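Local structure of putative polysaccharide biosynthesis protein with aminopeptidase-like domain (Clostridium acetobutylicum, 3K9T) at residues E24-F27 with P28-R31; L94-M97 with S98-P102; A270-D273 with K274-K278; N403-L406 with D407-Y410. The protein probably takes part in the biosynthesis of modified polysaccharides, binds one zinc ion per subunit and, despite its aminopeptidase-like region, is not expected to be a peptidase. One frame throughout, in Å; residues are numbered along the deposited sequence.

Contact 1 of 4, residues E24-F27 with P28-R31; sequences EELF and PICR
E24 meets P28 where the chain of helix 12-26, in the aminopeptidase-like region, passes into a type I beta turn from L26 to I29. The backbone O of E24 lies 3.5 Å from CD of P28. Proline brings no N-H to this position, so its ring carbon faces the carbonyl groups of E24 and E25. E25 offers its own O to the same CD, while its side chain leads away from the turn to a salt bridge with K47. The carbonyl of L26 gathers the hydrogen bonds. Its O accepts three: the turn bond from N of I29 (3.2 Å), and both terminal nitrogens of R31, NH1 and NH2, each at 3.0 Å. The guanidinium comes in end-on with L26 O in its plane, although NH2 stands 50° out of the carbonyl plane. R31 reaches back because its chain bends at CG-CD (chi3 -72°). Second partners fix its rotation: T41 takes NH1, P191 O takes NH2, and the backbone O of H190, a zinc-binding residue, takes NE. The arginine thus ties the L26 carbonyl to the backbone of H190. The side chain of L26 turns to helices 36-45 and 194-211, and its CD2 just meets CD1 of I29 at 4.4 Å. F27, with CG anti to the backbone N (chi1 -179°), sends its ring to C194 and L331. Its CB lies beside the proline ring, 3.4 Å from CD of P28, as the peptide link between them dictates.

Contact 2 of 4, residues L94-M97 with S98-P102; sequences LHVM and SYSVP
A type II beta turn from M97 to S100 shapes this loop of the insert region, with the carbonyl of M97 facing the N-H and the hydroxyl of S100 across it. The hydroxyl makes the shorter bond: OG of S100 donates to O of M97 at 2.7 Å, 17° from the carbonyl plane. The turn bond itself, from N of S100 to the same O at 3.0 Å, is weak, its N-H pointing well off line (127°). S100 can serve both because its OG lies beside its own backbone N (chi1 -81°), so N-H and hydroxyl converge on one acceptor. OG also accepts from the backbone N of G138, which places the hydroxyl between two backbone groups in a buried setting. Apolar atoms pack around this oxygen. CB of M97, a selenomethionine, lies 3.5 Å from OG of S100, and CG1 of V96 comes to 3.6 Å from the same atom. The loop joins strands 85-88 and 103-108, the two outer strands of the four-stranded antiparallel sheet of the insert, and leans on the strands between them: V96 packs on I73 and A76 of strand 70-79, S100 on I158 of strand 153-163. At the turn's corners, the hydroxyl of S98 is hydrogen-bonded with that of S32, in the aminopeptidase-like region. Y99 takes the positive phi (77°) that the third position of a type II turn requires. Its ring stacks with W71 and meets Y132 edge-to-face, while its OH bonds with K69 O and T34 OG1.

Contact 3 of 4, residues A270-D273 with K274-K278; sequences AEID and KIVEK
The carboxylate arm of E277 runs alongside the carbonyl of D273, its CG 3.1 Å from D273 O and its OE2 3.6 Å from D273 CB. The D273 carboxylate is met at OD2, on its anti side and 18° out of its plane, by the N-H of A270 (3.0 Å). This is the start of helix 271-282: A270 is the N-cap, and the aspartate three residues on accepts from its N-H. Y262 at OD1 and T265 at OD2 also grip D273, while E277 OE2 turns to a salt bridge with R264, a cation that probably eases the nearness of two acidic groups. The helical bonds follow in order, from K274 N to A270 O at 3.1 Å through to E277 N on D273 O at 2.9 Å. On the face toward helix 336-355 and strand 260-263, I272 and V276 lie side by side, pointing the same way, with CD1 of I272 3.9 Å from CG2 of V276. Both rest on V349 and on Y262, the latter in the beta-alpha-beta unit that continues to strand 287-290. E271, extended beyond CG, bonds through OE2 to N356, and that same oxygen lies 3.7 Å from I275 CD1.

Contact 4 of 4, residues N403-L406 with D407-Y410; sequences NSLL and DIAY
S404 holds its OG between its own backbone N and carbonyl carbon (chi1 67°), and D407 swings its CG back beside its own N (chi1 -72°); together these torsions close a capping box at the start of helix 405-412. OG of S404, the N-cap, accepts from N of D407 at 3.0 Å. In return OD2 of D407 accepts from N of S404 at 3.1 Å, along a nearly straight N-H (169°) that arrives from above the carboxylate plane. The two bonds run between backbone N-H groups and side-chain oxygens, each residue giving one and taking one. N403 crosses D407 at about a right angle, its amide bonding through ND2 to M398 O. Helical bonds then begin, with N of I408 on S404 O at 3.1 Å and N of A409 on L405 O at 2.8 Å. L406 and Y410 run side by side, CD1 of the leucine 4.0 Å from CE2 of the ring, whose edge also faces L406 O. This face of the winged helix-turn-helix domain packs on helix 271-282, where K278 makes a cation-pi contact with Y410, while L405 is laid on helix 416-428 and I408 on helix 389-398.

How the contacts relate
Contact 2 is buried throughout; the other three are partly buried. Contacts 1 and 2 are both turns focused on a single carbonyl oxygen, gripped by an arginine in one and a serine in the other. They come within about 4 Å at nearest atoms, without touching, and the side chains of R31 and S98 each lie about 11 Å from the zinc ion. Contacts 3 and 4 instead begin helices: contact 4 with a reciprocal capping box, contact 3 with an aspartate bonding one way to an alanine N-cap. These two belong to different domains yet touch, K274 O lying 2.7 Å from Y410 OH and I275 CG1 packing on L406 CD2. They sit across the chain's centre from contacts 1 and 2.

Contact 1 of 4, residues E24-F27 with P28-R31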
loop_
_atom_site.group_PDB
_atom_site.type_symbol
_atom_site.label_atom_id
_atom_site.label_comp_id
_atom_site.label_asym_id
_atom_site.label_seq_id
_atom_site.Cartn_x
_atom_site.Cartn_y
_atom_site.Cartn_z
ATOM N N GLU A 24 3.631 33.311 -30.855
ATOM C CA GLU A 24 3.120 33.853 -32.111
ATOM C C GLU A 24 4.272 34.252 -33.052
ATOM O O GLU A 24 4.222 33.961 -34.241
ATOM C CB GLU A 24 2.205 35.036 -31.825
ATOM C CG GLU A 24 1.439 35.552 -33.017
ATOM C CD GLU A 24 0.481 36.652 -32.619
ATOM O OE1 GLU A 24 0.992 37.718 -32.262
ATOM O OE2 GLU A 24 -0.754 36.452 -32.618
ATOM N N GLU A 25 5.292 34.928 -32.512
ATOM C CA GLU A 25 6.472 35.294 -33.288
ATOM C C GLU A 25 7.194 34.051 -33.852
ATOM O O GLU A 25 7.653 34.047 -34.994
ATOM C CB GLU A 25 7.454 36.118 -32.437
ATOM C CG GLU A 25 8.703 36.548 -33.229
ATOM C CD GLU A 25 9.583 37.583 -32.524
ATOM O OE1 GLU A 25 9.293 37.987 -31.384
ATOM O OE2 GLU A 25 10.585 37.999 -33.135
ATOM N N LEU A 26 7.296 33.001 -33.058
ATOM C CA LEU A 26 7.984 31.807 -33.519
ATOM C C LEU A 26 7.143 30.950 -34.509
ATOM O O LEU A 26 7.683 30.146 -35.292
ATOM C CB LEU A 26 8.427 30.956 -32.298
ATOM C CG LEU A 26 9.559 31.460 -31.392
ATOM C CD1 LEU A 26 9.753 30.571 -30.159
ATOM C CD2 LEU A 26 10.860 31.542 -32.155
ATOM N N PHE A 27 5.827 31.130 -34.493
ATOM C CA PHE A 27 4.917 30.172 -35.150
ATOM C C PHE A 27 5.212 29.880 -36.624
ATOM O O PHE A 27 5.308 28.717 -37.005
ATOM C CB PHE A 27 3.468 30.627 -34.948
ATOM C CG PHE A 27 2.452 29.721 -35.542
ATOM C CD1 PHE A 27 2.201 28.486 -34.981
ATOM C CD2 PHE A 27 1.763 30.093 -36.689
ATOM C CE1 PHE A 27 1.260 27.640 -35.552
ATOM C CE2 PHE A 27 0.821 29.276 -37.242
ATOM C CZ PHE A 27 0.561 28.044 -36.677
ATOM N N PRO A 28 5.395 30.925 -37.452
ATOM C CA PRO A 28 5.577 30.765 -38.885
ATOM C C PRO A 28 6.843 30.076 -39.361
ATOM O O PRO A 28 6.882 29.629 -40.509
ATOM C CB PRO A 28 5.629 32.204 -39.380
ATOM C CG PRO A 28 5.068 32.994 -38.333
ATOM C CD PRO A 28 5.480 32.344 -37.091
ATOM N N ILE A 29 7.858 30.018 -38.510
ATOM C CA ILE A 29 9.160 29.512 -38.878
ATOM C C ILE A 29 9.126 27.995 -39.017
ATOM O O ILE A 29 8.559 27.298 -38.176
ATOM C CB ILE A 29 10.226 29.943 -37.814
ATOM C CG1 ILE A 29 10.457 31.453 -37.853
ATOM C CG2 ILE A 29 11.525 29.209 -38.022
ATOM C CD1 ILE A 29 10.981 32.035 -36.542
ATOM N N CYS A 30 9.768 27.501 -40.071
ATOM C CA CYS A 30 9.843 26.091 -40.367
ATOM C C CYS A 30 11.036 25.388 -39.681
ATOM O O CYS A 30 12.113 25.206 -40.261
ATOM C CB CYS A 30 9.932 25.903 -41.864
ATOM S SG CYS A 30 9.723 24.178 -42.369
ATOM N N ARG A 31 10.836 24.989 -38.428
ATOM C CA ARG A 31 11.813 24.158 -37.733
ATOM C C ARG A 31 11.793 22.703 -38.231
ATOM O O ARG A 31 10.823 22.211 -38.753
ATOM C CB ARG A 31 11.520 24.161 -36.236
ATOM C CG ARG A 31 11.807 25.461 -35.542
ATOM C CD ARG A 31 11.013 25.637 -34.260
ATOM N NE ARG A 31 9.601 25.893 -34.567
ATOM C CZ ARG A 31 9.082 27.094 -34.778
ATOM N NH1 ARG A 31 9.838 28.192 -34.694
ATOM N NH2 ARG A 31 7.801 27.203 -35.080
#

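Contact 2 of 4, residues L94-M97 with S98-P102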
loop_
_atom_site.group_PDB
_atom_site.type_symbol
_atom_site.label_atom_id
_atom_site.label_comp_id
_atom_site.label_asym_id
_atom_site.label_seq_id
_atom_site.Cartn_x
_atom_site.Cartn_y
_atom_site.Cartn_z
ATOM N N LEU A 94 3.265 22.919 -42.565
ATOM C CA LEU A 94 2.857 21.539 -42.325
ATOM C C LEU A 94 2.514 20.819 -43.656
ATOM O O LEU A 94 2.495 19.583 -43.699
ATOM C CB LEU A 94 1.708 21.465 -41.314
ATOM C CG LEU A 94 1.913 21.948 -39.861
ATOM C CD1 LEU A 94 0.675 21.558 -39.009
ATOM C CD2 LEU A 94 3.198 21.401 -39.206
ATOM N N HIS A 95 2.291 21.597 -44.729
ATOM C CA HIS A 95 2.080 21.061 -46.083
ATOM C C HIS A 95 3.254 20.230 -46.648
ATOM O O HIS A 95 3.042 19.496 -47.604
ATOM C CB HIS A 95 1.759 22.161 -47.108
ATOM C CG HIS A 95 0.390 22.742 -46.978
ATOM N ND1 HIS A 95 -0.749 21.970 -47.004
ATOM C CD2 HIS A 95 -0.030 24.023 -46.846
ATOM C CE1 HIS A 95 -1.811 22.747 -46.858
ATOM N NE2 HIS A 95 -1.406 24.001 -46.780
ATOM N N VAL A 96 4.468 20.356 -46.106
ATOM C CA VAL A 96 5.612 19.575 -46.580
ATOM C C VAL A 96 6.088 18.635 -45.484
ATOM O O VAL A 96 6.203 19.031 -44.325
ATOM C CB VAL A 96 6.818 20.456 -47.026
ATOM C CG1 VAL A 96 8.024 19.580 -47.392
ATOM C CG2 VAL A 96 6.446 21.293 -48.212
HETATM N N MSE A 97 6.354 17.390 -45.877
HETATM C CA MSE A 97 6.896 16.375 -44.988
HETATM C C MSE A 97 8.343 16.773 -44.642
HETATM O O MSE A 97 9.169 17.007 -45.527
HETATM C CB MSE A 97 6.823 15.014 -45.670
HETATM C CG MSE A 97 7.388 13.839 -44.860
HETATM SE SE MSE A 97 7.576 12.271 -46.000
HETATM C CE MSE A 97 5.677 11.813 -46.105
ATOM N N SER A 98 8.632 16.878 -43.346
ATOM C CA SER A 98 9.921 17.382 -42.899
ATOM C C SER A 98 11.002 16.444 -43.403
ATOM O O SER A 98 10.850 15.236 -43.326
ATOM C CB SER A 98 9.969 17.499 -41.375
ATOM O OG SER A 98 11.045 18.317 -40.943
ATOM N N TYR A 99 12.087 17.033 -43.893
ATOM C CA TYR A 99 13.216 16.336 -44.498
ATOM C C TYR A 99 12.921 15.875 -45.928
ATOM O O TYR A 99 13.650 15.034 -46.456
ATOM C CB TYR A 99 13.791 15.206 -43.600
ATOM C CG TYR A 99 14.986 15.641 -42.759
ATOM C CD1 TYR A 99 14.874 16.692 -41.843
ATOM C CD2 TYR A 99 16.224 15.023 -42.882
ATOM C CE1 TYR A 99 15.952 17.102 -41.063
ATOM C CE2 TYR A 99 17.339 15.457 -42.104
ATOM C CZ TYR A 99 17.192 16.499 -41.205
ATOM O OH TYR A 99 18.249 16.926 -40.413
ATOM N N SER A 100 11.905 16.454 -46.574
ATOM C CA SER A 100 11.589 16.087 -47.960
ATOM C C SER A 100 12.768 16.360 -48.900
ATOM O O SER A 100 13.300 17.473 -48.954
ATOM C CB SER A 100 10.338 16.817 -48.506
ATOM O OG SER A 100 9.119 16.201 -48.090
ATOM N N VAL A 101 13.165 15.329 -49.636
ATOM C CA VAL A 101 14.183 15.458 -50.690
ATOM C C VAL A 101 13.683 16.471 -51.741
ATOM O O VAL A 101 12.494 16.640 -51.900
ATOM C CB VAL A 101 14.493 14.073 -51.300
ATOM C CG1 VAL A 101 15.125 13.167 -50.227
ATOM C CG2 VAL A 101 13.221 13.430 -51.853
ATOM N N PRO A 102 14.583 17.209 -52.408
ATOM C CA PRO A 102 14.079 18.160 -53.402
ATOM C C PRO A 102 13.433 17.459 -54.609
ATOM O O PRO A 102 13.906 16.400 -55.012
ATOM C CB PRO A 102 15.334 18.912 -53.847
ATOM C CG PRO A 102 16.467 18.049 -53.449
ATOM C CD PRO A 102 16.043 17.284 -52.258
#

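Contact 3 of 4, residues A270-D273 with K274-K278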
loop_
_atom_site.group_PDB
_atom_site.type_symbol
_atom_site.label_atom_id
_atom_site.label_comp_id
_atom_site.label_asym_id
_atom_site.label_seq_id
_atom_site.Cartn_x
_atom_site.Cartn_y
_atom_site.Cartn_z
ATOM N N ALA A 270 11.253 10.022 -6.692
ATOM C CA ALA A 270 12.449 10.883 -6.570
ATOM C C ALA A 270 12.013 12.229 -6.013
ATOM O O ALA A 270 10.825 12.535 -5.986
ATOM C CB ALA A 270 13.134 11.090 -7.913
ATOM N N GLU A 271 12.967 13.035 -5.569
ATOM C CA GLU A 271 12.624 14.313 -4.980
ATOM C C GLU A 271 11.749 15.180 -5.892
ATOM O O GLU A 271 10.722 15.734 -5.427
ATOM C CB GLU A 271 13.846 15.076 -4.541
ATOM C CG GLU A 271 13.453 16.246 -3.660
ATOM C CD GLU A 271 14.620 17.098 -3.209
ATOM O OE1 GLU A 271 15.770 16.583 -3.237
ATOM O OE2 GLU A 271 14.338 18.265 -2.803
ATOM N N ILE A 272 12.103 15.241 -7.174
ATOM C CA ILE A 272 11.323 16.035 -8.133
ATOM C C ILE A 272 9.868 15.527 -8.236
ATOM O O ILE A 272 8.957 16.319 -8.304
ATOM C CB ILE A 272 12.027 16.140 -9.538
ATOM C CG1 ILE A 272 11.307 17.141 -10.445
ATOM C CG2 ILE A 272 12.125 14.778 -10.214
ATOM C CD1 ILE A 272 11.158 18.521 -9.849
ATOM N N ASP A 273 9.649 14.215 -8.208
ATOM C CA ASP A 273 8.273 13.644 -8.252
ATOM C C ASP A 273 7.481 14.090 -7.052
ATOM O O ASP A 273 6.312 14.510 -7.177
ATOM C CB ASP A 273 8.294 12.110 -8.217
ATOM C CG ASP A 273 8.985 11.493 -9.424
ATOM O OD1 ASP A 273 8.714 11.933 -10.569
ATOM O OD2 ASP A 273 9.804 10.565 -9.216
ATOM N N LYS A 274 8.119 13.979 -5.883
ATOM C CA LYS A 274 7.490 14.320 -4.616
ATOM C C LYS A 274 7.201 15.804 -4.603
ATOM O O LYS A 274 6.138 16.228 -4.139
ATOM C CB LYS A 274 8.372 13.882 -3.434
ATOM C CG LYS A 274 8.552 12.367 -3.343
ATOM C CD LYS A 274 7.904 11.687 -2.180
ATOM C CE LYS A 274 8.890 11.609 -0.977
ATOM N NZ LYS A 274 8.587 10.438 -0.033
ATOM N N ILE A 275 8.124 16.604 -5.136
ATOM C CA ILE A 275 7.928 18.068 -5.130
ATOM C C ILE A 275 6.780 18.431 -6.083
ATOM O O ILE A 275 5.828 19.115 -5.699
ATOM C CB ILE A 275 9.194 18.844 -5.541
ATOM C CG1 ILE A 275 10.209 18.848 -4.408
ATOM C CG2 ILE A 275 8.855 20.284 -5.955
ATOM C CD1 ILE A 275 11.529 19.469 -4.837
ATOM N N VAL A 276 6.865 17.981 -7.327
ATOM C CA VAL A 276 5.797 18.335 -8.268
ATOM C C VAL A 276 4.407 17.848 -7.792
ATOM O O VAL A 276 3.440 18.580 -7.910
ATOM C CB VAL A 276 6.084 17.863 -9.729
ATOM C CG1 VAL A 276 4.822 18.060 -10.604
ATOM C CG2 VAL A 276 7.318 18.629 -10.291
ATOM N N GLU A 277 4.306 16.644 -7.229
ATOM C CA GLU A 277 2.967 16.149 -6.837
ATOM C C GLU A 277 2.431 16.933 -5.634
ATOM O O GLU A 277 1.247 17.165 -5.550
ATOM C CB GLU A 277 2.967 14.646 -6.595
ATOM C CG GLU A 277 3.316 13.831 -7.863
ATOM C CD GLU A 277 3.732 12.413 -7.533
ATOM O OE1 GLU A 277 3.091 11.812 -6.648
ATOM O OE2 GLU A 277 4.693 11.899 -8.148
ATOM N N LYS A 278 3.327 17.404 -4.762
ATOM C CA LYS A 278 2.944 18.207 -3.612
ATOM C C LYS A 278 2.475 19.598 -4.018
ATOM O O LYS A 278 1.549 20.143 -3.399
ATOM C CB LYS A 278 4.104 18.306 -2.601
ATOM C CG LYS A 278 3.718 18.850 -1.206
ATOM C CD LYS A 278 2.587 18.032 -0.558
ATOM C CE LYS A 278 2.435 18.396 0.904
ATOM N NZ LYS A 278 1.104 18.068 1.457
#

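Contact 4 of 4, residues N403-L406 with D407-Y410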
loop_
_atom_site.group_PDB
_atom_site.type_symbol
_atom_site.label_atom_id
_atom_site.label_comp_id
_atom_site.label_asym_id
_atom_site.label_seq_id
_atom_site.Cartn_x
_atom_site.Cartn_y
_atom_site.Cartn_z
ATOM N N ASN A 403 14.359 14.708 8.595
ATOM C CA ASN A 403 13.208 15.113 7.803
ATOM C C ASN A 403 13.324 16.487 7.138
ATOM O O ASN A 403 13.604 17.474 7.793
ATOM C CB ASN A 403 11.966 15.115 8.664
ATOM C CG ASN A 403 11.636 13.750 9.201
ATOM O OD1 ASN A 403 11.225 12.830 8.479
ATOM N ND2 ASN A 403 11.790 13.616 10.483
ATOM N N SER A 404 13.057 16.519 5.834
ATOM C CA SER A 404 13.050 17.737 5.024
ATOM C C SER A 404 11.708 18.414 5.239
ATOM O O SER A 404 10.776 17.808 5.747
ATOM C CB SER A 404 13.208 17.390 3.525
ATOM O OG SER A 404 12.068 16.670 2.988
ATOM N N LEU A 405 11.600 19.666 4.845
ATOM C CA LEU A 405 10.327 20.366 4.930
ATOM C C LEU A 405 9.243 19.689 4.057
ATOM O O LEU A 405 8.055 19.708 4.405
ATOM C CB LEU A 405 10.491 21.839 4.514
ATOM C CG LEU A 405 11.373 22.744 5.356
ATOM C CD1 LEU A 405 11.180 24.170 4.897
ATOM C CD2 LEU A 405 11.016 22.620 6.831
ATOM N N LEU A 406 9.667 19.097 2.939
ATOM C CA LEU A 406 8.771 18.388 2.029
ATOM C C LEU A 406 8.243 17.147 2.751
ATOM O O LEU A 406 7.054 16.791 2.644
ATOM C CB LEU A 406 9.497 18.013 0.726
ATOM C CG LEU A 406 8.666 17.471 -0.446
ATOM C CD1 LEU A 406 7.618 18.451 -0.858
ATOM C CD2 LEU A 406 9.559 17.019 -1.648
ATOM N N ASP A 407 9.120 16.525 3.527
ATOM C CA ASP A 407 8.719 15.367 4.337
ATOM C C ASP A 407 7.638 15.740 5.335
ATOM O O ASP A 407 6.660 15.007 5.530
ATOM C CB ASP A 407 9.919 14.781 5.086
ATOM C CG ASP A 407 10.904 14.048 4.166
ATOM O OD1 ASP A 407 10.531 13.593 3.049
ATOM O OD2 ASP A 407 12.070 13.911 4.591
ATOM N N ILE A 408 7.810 16.900 5.948
ATOM C CA ILE A 408 6.906 17.366 6.983
ATOM C C ILE A 408 5.591 17.776 6.296
ATOM O O ILE A 408 4.493 17.437 6.770
ATOM C CB ILE A 408 7.592 18.489 7.836
ATOM C CG1 ILE A 408 8.859 17.944 8.526
ATOM C CG2 ILE A 408 6.666 19.060 8.900
ATOM C CD1 ILE A 408 9.826 19.040 9.000
ATOM N N ALA A 409 5.697 18.443 5.151
ATOM C CA ALA A 409 4.505 18.858 4.426
ATOM C C ALA A 409 3.701 17.620 4.057
ATOM O O ALA A 409 2.485 17.600 4.226
ATOM C CB ALA A 409 4.860 19.649 3.202
ATOM N N TYR A 410 4.377 16.588 3.564
ATOM C CA TYR A 410 3.689 15.332 3.225
ATOM C C TYR A 410 3.045 14.670 4.435
ATOM O O TYR A 410 1.845 14.425 4.405
ATOM C CB TYR A 410 4.594 14.321 2.516
ATOM C CG TYR A 410 4.483 14.381 1.005
ATOM C CD1 TYR A 410 3.470 13.720 0.330
ATOM C CD2 TYR A 410 5.403 15.088 0.255
ATOM C CE1 TYR A 410 3.373 13.786 -1.068
ATOM C CE2 TYR A 410 5.333 15.141 -1.113
ATOM C CZ TYR A 410 4.315 14.517 -1.778
ATOM O OH TYR A 410 4.286 14.605 -3.157
#